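Periplasmic branched-chain amino acid-binding protein (Burkholderia mallei, PDB 3I09) probably captures branched-chain amino acids or related small carboxylic acids in the periplasm and delivers them to an ABC transporter for uptake. Local coordinates at residues M329-K339 with K352-F363. Numbering follows the deposited sequence.
With EDO (1,2-ethanediol), chain H.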
HETATM    1  N   MSE A 329       9.164  -4.840  -5.237  1.00 12.74           N
HETATM    2  CA  MSE A 329       9.406  -3.953  -6.382  1.00 11.34           C
HETATM    3  C   MSE A 329      10.070  -2.698  -5.860  1.00 11.33           C
HETATM    4  O   MSE A 329       9.458  -1.925  -5.123  1.00 12.25           O
HETATM    5  CB  MSE A 329       8.082  -3.628  -7.129  1.00 11.84           C
HETATM    6  CG  MSE A 329       8.304  -3.234  -8.616  1.00 10.49           C
HETATM    7 SE   MSE A 329       8.849  -1.409  -8.762  0.75 10.32          SE
HETATM    8  CE  MSE A 329       7.071  -0.602  -8.833  1.00 11.04           C
ATOM      9  N   ILE A 330      11.352  -2.512  -6.224  1.00 10.66           N
ATOM     10  CA  ILE A 330      12.156  -1.389  -5.783  1.00 10.37           C
ATOM     11  C   ILE A 330      11.941  -0.179  -6.688  1.00 10.85           C
ATOM     12  O   ILE A 330      12.165  -0.234  -7.911  1.00 11.56           O
ATOM     13  CB  ILE A 330      13.659  -1.799  -5.720  1.00 10.83           C
ATOM     14  CG1 ILE A 330      13.840  -3.050  -4.838  1.00 11.33           C
ATOM     15  CG2 ILE A 330      14.485  -0.629  -5.173  1.00 11.13           C
ATOM     16  CD1 ILE A 330      13.410  -2.874  -3.384  1.00 13.23           C
ATOM     17  N   HIS A 331      11.443   0.894  -6.089  1.00 11.16           N
ATOM     18  CA  HIS A 331      11.152   2.142  -6.759  1.00 11.69           C
ATOM     19  C   HIS A 331      11.238   3.281  -5.732  1.00 11.33           C
ATOM     20  O   HIS A 331      11.010   3.078  -4.520  1.00 11.78           O
ATOM     21  CB  HIS A 331       9.770   2.097  -7.458  1.00 10.78           C
ATOM     22  CG  HIS A 331       8.608   1.756  -6.540  1.00 11.40           C
ATOM     23  ND1 HIS A 331       8.521   0.567  -5.839  1.00 13.16           N
ATOM     24  CD2 HIS A 331       7.482   2.444  -6.241  1.00 14.55           C
ATOM     25  CE1 HIS A 331       7.423   0.569  -5.103  1.00 14.54           C
ATOM     26  NE2 HIS A 331       6.755   1.679  -5.354  1.00 16.62           N
ATOM     27  N   ASP A 332      11.543   4.469  -6.228  1.00 11.32           N
ATOM     28  CA  ASP A 332      11.653   5.647  -5.373  1.00 12.92           C
ATOM     29  C   ASP A 332      10.335   5.891  -4.634  1.00 12.17           C
ATOM     30  O   ASP A 332       9.248   5.673  -5.176  1.00 11.85           O
ATOM     31  CB  ASP A 332      11.944   6.898  -6.193  1.00 13.40           C
ATOM     32  CG  ASP A 332      13.340   6.923  -6.815  1.00 17.16           C
ATOM     33  OD1 ASP A 332      14.207   6.050  -6.535  1.00 14.65           O
ATOM     34  OD2 ASP A 332      13.539   7.879  -7.619  1.00 19.59           O
HETATM   35  N   MSE A 333      10.454   6.371  -3.408  1.00 12.21           N
HETATM   36  CA  MSE A 333       9.329   6.777  -2.603  1.00 12.58           C
HETATM   37  C   MSE A 333       9.417   8.301  -2.401  1.00 12.78           C
HETATM   38  O   MSE A 333      10.486   8.910  -2.644  1.00 13.73           O
HETATM   39  CB  MSE A 333       9.351   6.028  -1.266  1.00 12.64           C
HETATM   40  CG  MSE A 333       9.235   4.524  -1.386  1.00 11.46           C
HETATM   41 SE   MSE A 333       7.475   3.883  -2.063  0.75 14.35          SE
HETATM   42  CE  MSE A 333       6.480   4.190  -0.541  1.00 13.84           C
ATOM     43  N   TYR A 334       8.312   8.925  -1.981  1.00 13.17           N
ATOM     44  CA  TYR A 334       8.228  10.384  -1.837  1.00 12.64           C
ATOM     45  C   TYR A 334       7.796  10.757  -0.429  1.00 12.93           C
ATOM     46  O   TYR A 334       6.758  10.274   0.053  1.00 15.29           O
ATOM     47  CB  TYR A 334       7.237  10.969  -2.869  1.00 12.58           C
ATOM     48  CG  TYR A 334       7.658  10.558  -4.256  1.00 13.94           C
ATOM     49  CD1 TYR A 334       8.722  11.188  -4.876  1.00 16.92           C
ATOM     50  CD2 TYR A 334       7.084   9.451  -4.885  1.00 16.07           C
ATOM     51  CE1 TYR A 334       9.179  10.788  -6.097  1.00 19.19           C
ATOM     52  CE2 TYR A 334       7.536   9.030  -6.109  1.00 19.60           C
ATOM     53  CZ  TYR A 334       8.580   9.701  -6.714  1.00 20.97           C
ATOM     54  OH  TYR A 334       9.057   9.280  -7.925  1.00 24.31           O
ATOM     55  N   LEU A 335       8.564  11.632   0.200  1.00 13.18           N
ATOM     56  CA  LEU A 335       8.191  12.265   1.474  1.00 13.09           C
ATOM     57  C   LEU A 335       7.469  13.544   1.087  1.00 14.17           C
ATOM     58  O   LEU A 335       8.038  14.393   0.400  1.00 14.21           O
ATOM     59  CB  LEU A 335       9.434  12.607   2.276  1.00 14.19           C
ATOM     60  CG  LEU A 335       9.205  13.103   3.707  1.00 15.03           C
ATOM     61  CD1 LEU A 335       8.559  11.964   4.546  1.00 13.41           C
ATOM     62  CD2 LEU A 335      10.503  13.589   4.334  1.00 17.76           C
HETATM   63  N   MSE A 336       6.212  13.670   1.496  1.00 14.41           N
HETATM   64  CA  MSE A 336       5.409  14.833   1.158  1.00 15.28           C
HETATM   65  C   MSE A 336       4.838  15.518   2.356  1.00 14.48           C
HETATM   66  O   MSE A 336       4.718  14.923   3.447  1.00 13.31           O
HETATM   67  CB  MSE A 336       4.321  14.365   0.224  1.00 15.57           C
HETATM   68  CG  MSE A 336       5.128  13.717  -0.885  1.00 21.89           C
HETATM   69 SE   MSE A 336       4.313  13.641  -2.390  0.75 27.75          SE
HETATM   70  CE  MSE A 336       3.000  12.497  -1.737  1.00 19.83           C
ATOM     71  N   GLU A 337       4.527  16.798   2.168  1.00 13.90           N
ATOM     72  CA  GLU A 337       3.852  17.541   3.201  1.00 13.25           C
ATOM     73  C   GLU A 337       2.498  17.991   2.654  1.00 12.07           C
ATOM     74  O   GLU A 337       2.401  18.443   1.516  1.00 12.98           O
ATOM     75  CB  GLU A 337       4.696  18.736   3.681  1.00 14.07           C
ATOM     76  CG  GLU A 337       4.022  19.493   4.790  1.00 15.43           C
ATOM     77  CD  GLU A 337       4.821  20.710   5.320  1.00 20.51           C
ATOM     78  OE1 GLU A 337       5.612  21.289   4.546  1.00 22.60           O
ATOM     79  OE2 GLU A 337       4.584  21.108   6.489  1.00 17.95           O
ATOM     80  N   VAL A 338       1.454  17.871   3.472  1.00 11.96           N
ATOM     81  CA  VAL A 338       0.113  18.264   3.051  1.00 11.42           C
ATOM     82  C   VAL A 338       0.037  19.781   3.046  1.00 11.05           C
ATOM     83  O   VAL A 338       0.489  20.449   3.997  1.00 11.82           O
ATOM     84  CB  VAL A 338      -0.971  17.678   3.956  1.00 12.07           C
ATOM     85  CG1 VAL A 338      -2.344  18.177   3.480  1.00 10.45           C
ATOM     86  CG2 VAL A 338      -0.858  16.115   3.975  1.00 11.80           C
ATOM     87  N   LYS A 339      -0.445  20.312   1.936  1.00 11.02           N
ATOM     88  CA  LYS A 339      -0.613  21.752   1.738  1.00 11.19           C
ATOM     89  C   LYS A 339      -1.578  22.480   2.680  1.00 11.52           C
ATOM     90  O   LYS A 339      -2.544  21.908   3.179  1.00  9.62           O
ATOM     91  CB  LYS A 339      -1.058  22.046   0.292  1.00 10.77           C
ATOM     92  CG  LYS A 339       0.053  21.872  -0.735  1.00 11.69           C
ATOM     93  CD  LYS A 339      -0.432  22.212  -2.171  1.00 13.26           C
ATOM     94  CE  LYS A 339       0.742  22.342  -3.134  1.00 15.99           C
ATOM     95  NZ  LYS A 339       0.268  22.912  -4.420  1.00 15.98           N
ATOM     96  N   LYS A 352       3.079  18.795  -1.275  1.00 16.27           N
ATOM     97  CA  LYS A 352       4.346  19.416  -1.581  1.00 17.76           C
ATOM     98  C   LYS A 352       5.359  18.295  -1.428  1.00 19.53           C
ATOM     99  O   LYS A 352       5.347  17.600  -0.404  1.00 18.53           O
ATOM    100  CB  LYS A 352       4.653  20.504  -0.567  1.00 18.85           C
ATOM    101  CG  LYS A 352       3.754  21.732  -0.693  1.00 21.82           C
ATOM    102  CD  LYS A 352       4.056  22.829   0.341  1.00 24.05           C
ATOM    103  CE  LYS A 352       3.531  22.510   1.741  1.00 25.68           C
ATOM    104  NZ  LYS A 352       3.540  23.738   2.591  1.00 24.60           N
ATOM    105  N   VAL A 353       6.252  18.109  -2.395  1.00 20.34           N
ATOM    106  CA  VAL A 353       7.305  17.087  -2.203  1.00 21.77           C
ATOM    107  C   VAL A 353       8.434  17.622  -1.309  1.00 21.28           C
ATOM    108  O   VAL A 353       9.053  18.658  -1.587  1.00 23.26           O
ATOM    109  CB  VAL A 353       7.868  16.559  -3.539  1.00 22.71           C
ATOM    110  CG1 VAL A 353       8.975  15.513  -3.273  1.00 23.24           C
ATOM    111  CG2 VAL A 353       6.766  15.979  -4.402  1.00 23.48           C
ATOM    112  N   VAL A 354       8.697  16.949  -0.217  1.00 19.77           N
ATOM    113  CA  VAL A 354       9.768  17.341   0.693  1.00 19.57           C
ATOM    114  C   VAL A 354      11.092  16.715   0.192  1.00 19.19           C
ATOM    115  O   VAL A 354      12.127  17.385   0.135  1.00 19.22           O
ATOM    116  CB  VAL A 354       9.443  16.860   2.122  1.00 19.20           C
ATOM    117  CG1 VAL A 354      10.559  17.197   3.158  1.00 20.65           C
ATOM    118  CG2 VAL A 354       8.138  17.437   2.583  1.00 21.64           C
ATOM    119  N   ALA A 355      11.047  15.433  -0.168  1.00 17.74           N
ATOM    120  CA  ALA A 355      12.229  14.679  -0.592  1.00 17.38           C
ATOM    121  C   ALA A 355      11.817  13.469  -1.417  1.00 16.46           C
ATOM    122  O   ALA A 355      10.728  12.915  -1.251  1.00 13.54           O
ATOM    123  CB  ALA A 355      13.063  14.219   0.603  1.00 17.52           C
ATOM    124  N   THR A 356      12.694  13.095  -2.335  1.00 16.49           N
ATOM    125  CA  THR A 356      12.600  11.794  -2.991  1.00 16.20           C
ATOM    126  C   THR A 356      13.490  10.821  -2.228  1.00 16.83           C
ATOM    127  O   THR A 356      14.666  11.120  -1.990  1.00 17.36           O
ATOM    128  CB  THR A 356      13.033  11.894  -4.448  1.00 16.26           C
ATOM    129  OG1 THR A 356      12.139  12.767  -5.136  1.00 16.54           O
ATOM    130  CG2 THR A 356      13.035  10.531  -5.133  1.00 17.29           C
ATOM    131  N   ILE A 357      12.957   9.661  -1.847  1.00 15.99           N
ATOM    132  CA  ILE A 357      13.728   8.643  -1.135  1.00 15.60           C
ATOM    133  C   ILE A 357      14.139   7.602  -2.144  1.00 16.27           C
ATOM    134  O   ILE A 357      13.258   6.916  -2.701  1.00 15.27           O
ATOM    135  CB  ILE A 357      12.920   7.953  -0.021  1.00 16.84           C
ATOM    136  CG1 ILE A 357      12.316   8.995   0.939  1.00 18.48           C
ATOM    137  CG2 ILE A 357      13.815   6.982   0.785  1.00 14.34           C
ATOM    138  CD1 ILE A 357      11.127   8.458   1.704  1.00 21.11           C
ATOM    139  N   PRO A 358      15.452   7.461  -2.403  1.00 17.15           N
ATOM    140  CA  PRO A 358      15.804   6.491  -3.440  1.00 17.78           C
ATOM    141  C   PRO A 358      15.348   5.081  -3.085  1.00 17.27           C
ATOM    142  O   PRO A 358      15.407   4.667  -1.921  1.00 16.82           O
ATOM    143  CB  PRO A 358      17.352   6.556  -3.500  1.00 18.49           C
ATOM    144  CG  PRO A 358      17.720   7.873  -2.901  1.00 19.31           C
ATOM    145  CD  PRO A 358      16.643   8.146  -1.854  1.00 18.05           C
ATOM    146  N   GLY A 359      14.900   4.360  -4.104  1.00 18.26           N
ATOM    147  CA  GLY A 359      14.383   3.029  -3.949  1.00 19.15           C
ATOM    148  C   GLY A 359      15.290   2.116  -3.163  1.00 20.46           C
ATOM    149  O   GLY A 359      14.851   1.474  -2.228  1.00 19.69           O
ATOM    150  N   GLU A 360      16.560   2.105  -3.518  1.00 22.58           N
ATOM    151  CA  GLU A 360      17.534   1.264  -2.809  1.00 24.90           C
ATOM    152  C   GLU A 360      17.632   1.602  -1.307  1.00 25.28           C
ATOM    153  O   GLU A 360      18.002   0.734  -0.483  1.00 27.87           O
ATOM    154  CB  GLU A 360      18.920   1.390  -3.455  1.00 25.49           C
ATOM    155  CG  GLU A 360      18.990   1.095  -4.973  1.00 27.26           C
ATOM    156  CD  GLU A 360      18.659  -0.354  -5.336  1.00 29.57           C
ATOM    157  OE1 GLU A 360      18.595  -1.209  -4.417  1.00 29.25           O
ATOM    158  OE2 GLU A 360      18.450  -0.616  -6.555  1.00 30.56           O
ATOM    159  N   GLN A 361      17.271   2.831  -0.936  1.00 23.19           N
ATOM    160  CA  GLN A 361      17.298   3.242   0.451  1.00 22.23           C
ATOM    161  C   GLN A 361      15.973   3.130   1.174  1.00 21.42           C
ATOM    162  O   GLN A 361      15.956   3.158   2.393  1.00 21.14           O
ATOM    163  CB  GLN A 361      17.827   4.688   0.545  1.00 22.85           C
ATOM    164  CG  GLN A 361      19.181   4.820  -0.148  1.00 25.04           C
ATOM    165  CD  GLN A 361      19.640   6.247  -0.308  1.00 29.06           C
ATOM    166  OE1 GLN A 361      19.211   7.150   0.421  1.00 29.47           O
ATOM    167  NE2 GLN A 361      20.545   6.463  -1.265  1.00 30.47           N
ATOM    168  N   ALA A 362      14.870   2.952   0.447  1.00 19.03           N
ATOM    169  CA  ALA A 362      13.540   3.040   1.040  1.00 19.23           C
ATOM    170  C   ALA A 362      13.072   1.759   1.730  1.00 17.97           C
ATOM    171  O   ALA A 362      12.285   1.791   2.689  1.00 19.70           O
ATOM    172  CB  ALA A 362      12.545   3.432  -0.053  1.00 18.23           C
ATOM    173  N   PHE A 363      13.564   0.623   1.249  1.00 16.77           N
ATOM    174  CA  PHE A 363      13.070  -0.677   1.673  1.00 14.74           C
ATOM    175  C   PHE A 363      14.081  -1.442   2.541  1.00 15.19           C
ATOM    176  O   PHE A 363      15.209  -0.978   2.778  1.00 14.29           O
ATOM    177  CB  PHE A 363      12.679  -1.482   0.418  1.00 14.94           C
ATOM    178  CG  PHE A 363      11.522  -0.871  -0.344  1.00 14.35           C
ATOM    179  CD1 PHE A 363      10.236  -1.112   0.052  1.00 14.69           C
ATOM    180  CD2 PHE A 363      11.744  -0.020  -1.430  1.00 16.03           C
ATOM    181  CE1 PHE A 363       9.151  -0.529  -0.605  1.00 15.60           C
ATOM    182  CE2 PHE A 363      10.675   0.570  -2.099  1.00 14.96           C
ATOM    183  CZ  PHE A 363       9.392   0.313  -1.719  1.00 16.76           C
TER
HETATM  184  C1  EDO H  10      14.510   2.019  -8.152  1.00 40.65           C
HETATM  185  O1  EDO H  10      14.734   3.034  -7.171  1.00 39.18           O
HETATM  186  C2  EDO H  10      15.685   1.892  -9.096  1.00 43.83           C
HETATM  187  O2  EDO H  10      15.257   1.988 -10.457  1.00 45.59           O
HETATM  188  O   HOH W   1       1.916  22.694   4.760  1.00 20.02           O
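The side chain of selenomethionine M333 runs from I357 past A362 to the ring of F363. Its CB stands 4.2 Å from I357 CD1, CG rests on the methyl CB of A362 at 3.7 Å, and, with CG anti to the carbonyl carbon (chi1 -62°), the bend at chi2 (-67°) brings SE to F363 CZ, an oblique Met-aromatic contact 4.1 Å long. I330 CD1 approaches CD2 of the F363 ring obliquely; the ring takes H331 O in plane at its edge and lies at 34° to the H331 imidazole. Next to this cluster, strands 333-338 and 352-357 pair antiparallel in a sheet of this type I periplasmic binding protein, and helix 124-137 packs on M333, L335 and F363. A classic beta bulge interrupts the pairing: L335 O accepts from both V354 N (2.7 Å) and A355 N (3.2 Å), and V354 CG1 meets L335 CD2. P358 is the N-cap residue of helix 359-362, and the N-H of the next residue, G359, is bound by D332 OD1 on its anti side at 3.0 Å; OD1 also takes a weak bond from a 1,2-ethanediol. At the far end E337 and K352 run side by side, joined by a long salt bridge, E337 OE1 to K352 NZ 3.8 Å, while NZ also pairs with E343 and is linked through a water to V338 O.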